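Local coordinates for hypothetical protein Aq_1549 (Aquifex aeolicus, PDB 2E8E), which is of unknown function but belongs to the OsmC family and probably reduces peroxides with reactive cysteines, at residues N33-C45 and I66-Y80. Numbering follows the deposited sequence.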
loop_
_atom_site.group_PDB
_atom_site.type_symbol
_atom_site.label_atom_id
_atom_site.label_comp_id
_atom_site.label_asym_id
_atom_site.label_seq_id
_atom_site.Cartn_x
_atom_site.Cartn_y
_atom_site.Cartn_z
ATOM N N ASN A 33 4.160 1.696 9.340
ATOM C CA ASN A 33 4.409 0.285 9.066
ATOM C C ASN A 33 3.986 -0.046 7.633
ATOM O O ASN A 33 2.857 0.222 7.244
ATOM C CB ASN A 33 3.639 -0.580 10.065
ATOM C CG ASN A 33 3.792 -2.051 9.786
ATOM O OD1 ASN A 33 2.943 -2.666 9.135
ATOM N ND2 ASN A 33 4.898 -2.628 10.255
ATOM N N PRO A 34 4.892 -0.634 6.831
ATOM C CA PRO A 34 4.569 -0.976 5.436
ATOM C C PRO A 34 3.303 -1.808 5.220
ATOM O O PRO A 34 2.514 -1.518 4.320
ATOM C CB PRO A 34 5.829 -1.692 4.957
ATOM C CG PRO A 34 6.914 -0.982 5.732
ATOM C CD PRO A 34 6.309 -0.918 7.123
ATOM N N MET A 35 3.107 -2.841 6.028
ATOM C CA MET A 35 1.924 -3.674 5.874
ATOM C C MET A 35 0.657 -2.941 6.315
ATOM O O MET A 35 -0.427 -3.206 5.794
ATOM C CB MET A 35 2.108 -4.998 6.611
ATOM C CG MET A 35 2.911 -6.018 5.777
ATOM S SD MET A 35 2.006 -6.734 4.353
ATOM C CE MET A 35 1.315 -8.166 5.174
ATOM N N GLU A 36 0.781 -2.020 7.267
ATOM C CA GLU A 36 -0.387 -1.240 7.661
ATOM C C GLU A 36 -0.687 -0.292 6.501
ATOM O O GLU A 36 -1.852 -0.028 6.187
ATOM C CB GLU A 36 -0.131 -0.444 8.949
ATOM C CG GLU A 36 -0.206 -1.296 10.204
ATOM C CD GLU A 36 -0.022 -0.500 11.486
ATOM O OE1 GLU A 36 0.142 0.738 11.417
ATOM O OE2 GLU A 36 -0.040 -1.125 12.566
ATOM N N LEU A 37 0.365 0.213 5.851
ATOM C CA LEU A 37 0.182 1.110 4.712
ATOM C C LEU A 37 -0.511 0.394 3.553
ATOM O O LEU A 37 -1.243 1.018 2.784
ATOM C CB LEU A 37 1.523 1.693 4.242
ATOM C CG LEU A 37 2.065 2.825 5.120
ATOM C CD1 LEU A 37 3.365 3.360 4.533
ATOM C CD2 LEU A 37 1.022 3.943 5.200
ATOM N N LEU A 38 -0.288 -0.911 3.421
ATOM C CA LEU A 38 -0.963 -1.647 2.356
ATOM C C LEU A 38 -2.466 -1.617 2.639
ATOM O O LEU A 38 -3.277 -1.421 1.730
ATOM C CB LEU A 38 -0.471 -3.103 2.283
ATOM C CG LEU A 38 -1.288 -4.008 1.345
ATOM C CD1 LEU A 38 -1.251 -3.438 -0.073
ATOM C CD2 LEU A 38 -0.732 -5.425 1.358
ATOM N N LEU A 39 -2.842 -1.811 3.901
ATOM C CA LEU A 39 -4.261 -1.785 4.249
ATOM C C LEU A 39 -4.823 -0.386 3.999
ATOM O O LEU A 39 -5.967 -0.235 3.562
ATOM C CB LEU A 39 -4.476 -2.191 5.711
ATOM C CG LEU A 39 -4.162 -3.649 6.060
ATOM C CD1 LEU A 39 -4.411 -3.866 7.542
ATOM C CD2 LEU A 39 -5.040 -4.598 5.240
ATOM N N VAL A 40 -4.028 0.643 4.272
ATOM C CA VAL A 40 -4.493 2.003 4.025
ATOM C C VAL A 40 -4.701 2.207 2.523
ATOM O O VAL A 40 -5.682 2.829 2.103
ATOM C CB VAL A 40 -3.487 3.066 4.556
ATOM C CG1 VAL A 40 -3.881 4.457 4.065
ATOM C CG2 VAL A 40 -3.464 3.043 6.077
ATOM N N SER A 41 -3.786 1.678 1.711
ATOM C CA SER A 41 -3.897 1.816 0.258
ATOM C C SER A 41 -5.172 1.145 -0.244
ATOM O O SER A 41 -5.901 1.696 -1.071
ATOM C CB SER A 41 -2.678 1.190 -0.431
ATOM O OG SER A 41 -1.490 1.819 0.014
ATOM N N ILE A 42 -5.433 -0.053 0.263
ATOM C CA ILE A 42 -6.625 -0.798 -0.117
ATOM C C ILE A 42 -7.885 -0.043 0.306
ATOM O O ILE A 42 -8.795 0.177 -0.501
ATOM C CB ILE A 42 -6.640 -2.191 0.560
ATOM C CG1 ILE A 42 -5.519 -3.065 -0.016
ATOM C CG2 ILE A 42 -8.002 -2.847 0.380
ATOM C CD1 ILE A 42 -5.309 -4.368 0.760
ATOM N N GLY A 43 -7.926 0.347 1.579
ATOM C CA GLY A 43 -9.078 1.047 2.117
ATOM C C GLY A 43 -9.391 2.366 1.441
ATOM O O GLY A 43 -10.555 2.655 1.146
ATOM N N SER A 44 -8.362 3.168 1.180
ATOM C CA SER A 44 -8.579 4.460 0.547
ATOM C C SER A 44 -8.935 4.325 -0.929
ATOM O O SER A 44 -9.790 5.060 -1.431
ATOM C CB SER A 44 -7.351 5.363 0.728
ATOM O OG SER A 44 -6.179 4.772 0.193
ATOM N N CYS A 45 -8.296 3.389 -1.629
ATOM C CA CYS A 45 -8.598 3.188 -3.045
ATOM C C CYS A 45 -10.073 2.812 -3.173
ATOM O O CYS A 45 -10.802 3.385 -3.984
ATOM C CB CYS A 45 -7.738 2.067 -3.633
ATOM S SG CYS A 45 -7.878 1.882 -5.437
ATOM N N ILE A 66 -14.154 3.062 7.255
ATOM C CA ILE A 66 -13.735 1.769 6.735
ATOM C C ILE A 66 -12.747 1.139 7.699
ATOM O O ILE A 66 -11.733 1.741 8.055
ATOM C CB ILE A 66 -13.086 1.910 5.345
ATOM C CG1 ILE A 66 -14.011 2.702 4.416
ATOM C CG2 ILE A 66 -12.836 0.526 4.753
ATOM C CD1 ILE A 66 -13.417 2.988 3.045
ATOM N N PHE A 67 -13.056 -0.078 8.128
ATOM C CA PHE A 67 -12.216 -0.794 9.068
ATOM C C PHE A 67 -11.586 -1.996 8.392
ATOM O O PHE A 67 -12.284 -2.857 7.866
ATOM C CB PHE A 67 -13.060 -1.244 10.262
ATOM C CG PHE A 67 -13.764 -0.112 10.951
ATOM C CD1 PHE A 67 -13.114 0.641 11.924
ATOM C CD2 PHE A 67 -15.059 0.240 10.585
ATOM C CE1 PHE A 67 -13.745 1.735 12.521
ATOM C CE2 PHE A 67 -15.696 1.330 11.174
ATOM C CZ PHE A 67 -15.038 2.078 12.142
ATOM N N LEU A 68 -10.260 -2.050 8.397
ATOM C CA LEU A 68 -9.569 -3.171 7.786
ATOM C C LEU A 68 -8.749 -3.929 8.812
ATOM O O LEU A 68 -8.050 -3.335 9.628
ATOM C CB LEU A 68 -8.656 -2.698 6.653
ATOM C CG LEU A 68 -9.357 -2.009 5.481
ATOM C CD1 LEU A 68 -9.320 -0.493 5.676
ATOM C CD2 LEU A 68 -8.669 -2.395 4.185
ATOM N N LYS A 69 -8.846 -5.252 8.767
ATOM C CA LYS A 69 -8.099 -6.100 9.679
ATOM C C LYS A 69 -7.433 -7.196 8.868
ATOM O O LYS A 69 -8.100 -7.936 8.142
ATOM C CB LYS A 69 -9.020 -6.732 10.723
ATOM C CG LYS A 69 -8.308 -7.730 11.625
ATOM C CD LYS A 69 -9.239 -8.329 12.668
ATOM C CE LYS A 69 -9.819 -7.260 13.574
ATOM N NZ LYS A 69 -10.645 -7.841 14.673
ATOM N N GLY A 70 -6.115 -7.299 8.990
ATOM C CA GLY A 70 -5.403 -8.319 8.248
ATOM C C GLY A 70 -4.704 -9.291 9.174
ATOM O O GLY A 70 -4.110 -8.881 10.169
ATOM N N LYS A 71 -4.793 -10.578 8.855
ATOM C CA LYS A 71 -4.149 -11.626 9.646
ATOM C C LYS A 71 -3.023 -12.210 8.802
ATOM O O LYS A 71 -3.258 -12.709 7.698
ATOM C CB LYS A 71 -5.162 -12.713 10.012
ATOM C CG LYS A 71 -6.246 -12.236 10.959
ATOM C CD LYS A 71 -7.253 -13.339 11.251
ATOM C CE LYS A 71 -8.286 -12.890 12.276
ATOM N NZ LYS A 71 -9.035 -11.682 11.828
ATOM N N ARG A 72 -1.804 -12.156 9.329
ATOM C CA ARG A 72 -0.631 -12.621 8.597
ATOM C C ARG A 72 -0.186 -14.052 8.852
ATOM O O ARG A 72 -0.340 -14.580 9.953
ATOM C CB ARG A 72 0.553 -11.698 8.895
ATOM C CG ARG A 72 0.254 -10.227 8.693
ATOM C CD ARG A 72 1.425 -9.368 9.122
ATOM N NE ARG A 72 2.597 -9.560 8.275
ATOM C CZ ARG A 72 3.716 -8.857 8.396
ATOM N NH1 ARG A 72 3.813 -7.927 9.338
ATOM N NH2 ARG A 72 4.720 -9.052 7.557
ATOM N N ARG A 73 0.380 -14.660 7.813
ATOM C CA ARG A 73 0.910 -16.011 7.891
ATOM C C ARG A 73 2.096 -15.944 8.845
ATOM O O ARG A 73 2.698 -14.884 9.019
ATOM C CB ARG A 73 1.375 -16.476 6.506
ATOM C CG ARG A 73 2.036 -17.843 6.492
ATOM C CD ARG A 73 2.216 -18.369 5.080
ATOM N NE ARG A 73 3.099 -17.535 4.269
ATOM C CZ ARG A 73 3.376 -17.776 2.992
ATOM N NH1 ARG A 73 2.838 -18.825 2.383
ATOM N NH2 ARG A 73 4.188 -16.972 2.321
ATOM N N GLU A 74 2.448 -17.070 9.454
ATOM C CA GLU A 74 3.550 -17.085 10.406
ATOM C C GLU A 74 4.933 -17.335 9.810
ATOM O O GLU A 74 5.942 -17.102 10.472
ATOM C CB GLU A 74 3.234 -18.095 11.517
ATOM C CG GLU A 74 2.023 -17.658 12.327
ATOM C CD GLU A 74 1.493 -18.725 13.263
ATOM O OE1 GLU A 74 0.482 -18.451 13.945
ATOM O OE2 GLU A 74 2.075 -19.829 13.315
ATOM N N LYS A 75 4.980 -17.789 8.563
ATOM C CA LYS A 75 6.250 -18.040 7.889
ATOM C C LYS A 75 6.438 -17.052 6.741
ATOM O O LYS A 75 5.465 -16.538 6.192
ATOM C CB LYS A 75 6.290 -19.478 7.369
ATOM C CG LYS A 75 6.262 -20.505 8.487
ATOM C CD LYS A 75 6.159 -21.922 7.962
ATOM C CE LYS A 75 6.242 -22.915 9.110
ATOM N NZ LYS A 75 5.206 -22.640 10.149
ATOM N N HIS A 76 7.691 -16.789 6.383
ATOM C CA HIS A 76 8.002 -15.845 5.311
ATOM C C HIS A 76 7.693 -16.370 3.910
ATOM O O HIS A 76 7.960 -17.531 3.599
ATOM C CB HIS A 76 9.479 -15.440 5.376
ATOM C CG HIS A 76 9.866 -14.756 6.649
ATOM N ND1 HIS A 76 10.562 -15.391 7.656
ATOM C CD2 HIS A 76 9.661 -13.488 7.078
ATOM C CE1 HIS A 76 10.771 -14.544 8.648
ATOM N NE2 HIS A 76 10.233 -13.381 8.321
ATOM N N PRO A 77 7.104 -15.517 3.048
ATOM C CA PRO A 77 6.732 -14.130 3.357
ATOM C C PRO A 77 5.440 -14.089 4.178
ATOM O O PRO A 77 4.494 -14.826 3.901
ATOM C CB PRO A 77 6.581 -13.498 1.974
ATOM C CG PRO A 77 6.097 -14.635 1.139
ATOM C CD PRO A 77 6.979 -15.780 1.603
ATOM N N LYS A 78 5.408 -13.219 5.180
ATOM C CA LYS A 78 4.259 -13.111 6.065
ATOM C C LYS A 78 3.120 -12.278 5.491
ATOM O O LYS A 78 2.731 -11.253 6.047
ATOM C CB LYS A 78 4.711 -12.557 7.416
ATOM C CG LYS A 78 5.765 -13.444 8.082
ATOM C CD LYS A 78 6.109 -12.971 9.481
ATOM C CE LYS A 78 7.043 -13.961 10.161
ATOM N NZ LYS A 78 7.370 -13.564 11.557
ATOM N N ILE A 79 2.588 -12.744 4.368
ATOM C CA ILE A 79 1.488 -12.069 3.693
ATOM C C ILE A 79 0.212 -12.180 4.521
ATOM O O ILE A 79 0.136 -12.967 5.463
ATOM C CB ILE A 79 1.198 -12.720 2.324
ATOM C CG1 ILE A 79 0.806 -14.188 2.526
ATOM C CG2 ILE A 79 2.419 -12.610 1.415
ATOM C CD1 ILE A 79 0.394 -14.903 1.259
ATOM N N TYR A 80 -0.793 -11.384 4.170
ATOM C CA TYR A 80 -2.078 -11.465 4.854
ATOM C C TYR A 80 -2.811 -12.683 4.300
ATOM O O TYR A 80 -3.091 -12.747 3.103
ATOM C CB TYR A 80 -2.934 -10.228 4.571
ATOM C CG TYR A 80 -2.464 -8.961 5.241
ATOM C CD1 TYR A 80 -2.287 -8.902 6.622
ATOM C CD2 TYR A 80 -2.232 -7.808 4.493
ATOM C CE1 TYR A 80 -1.897 -7.720 7.245
ATOM C CE2 TYR A 80 -1.838 -6.623 5.102
ATOM C CZ TYR A 80 -1.674 -6.586 6.478
ATOM O OH TYR A 80 -1.304 -5.410 7.078
HETATM O O HOH W 1 5.546 -5.478 10.199
#
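Met35 bends at both chi2 (-72°) and chi3 (-91°), which curls its CE over the Tyr80 ring. Met35 CE sits over the centre of the Tyr80 ring, 3.5 Å from its centroid, a CH-pi contact; SD makes an oblique Met-aromatic contact. The Tyr80 hydroxyl donates to Met35 O (OH to O 2.7 Å), from above the carbonyl plane rather than along a lone pair. Leu39 CD1 lies 3.5 Å from Tyr80 OH, and Leu38 CD2 meets the ring edge. A phenylalanine in place of Tyr80 is likely to leave Met35 O without the hydroxyl that grips it. Met35 CG also covers one face of the Arg72 guanidinium. Arg72 NE donates to Lys78 O (2.8 Å) in the guanidinium plane, which helps fix that group flat against the methionine. Arg72 also forms a salt bridge with Glu2 of the second subunit. A water joins Arg72 NH1 to Asn33 ND2. Leu68 CD2 packs on Leu39 O (3.5 Å) and Ile42 CG2. Gly43 lets the strand come close, since a CB there would clash with Leu68 CD1. The axes of helix 34-45 and strand 66-72 run at 143° to each other. Ile85 of strand 80-90 touches both Ile42 and Leu68. The second subunit extends this sheet antiparallel along 66-71.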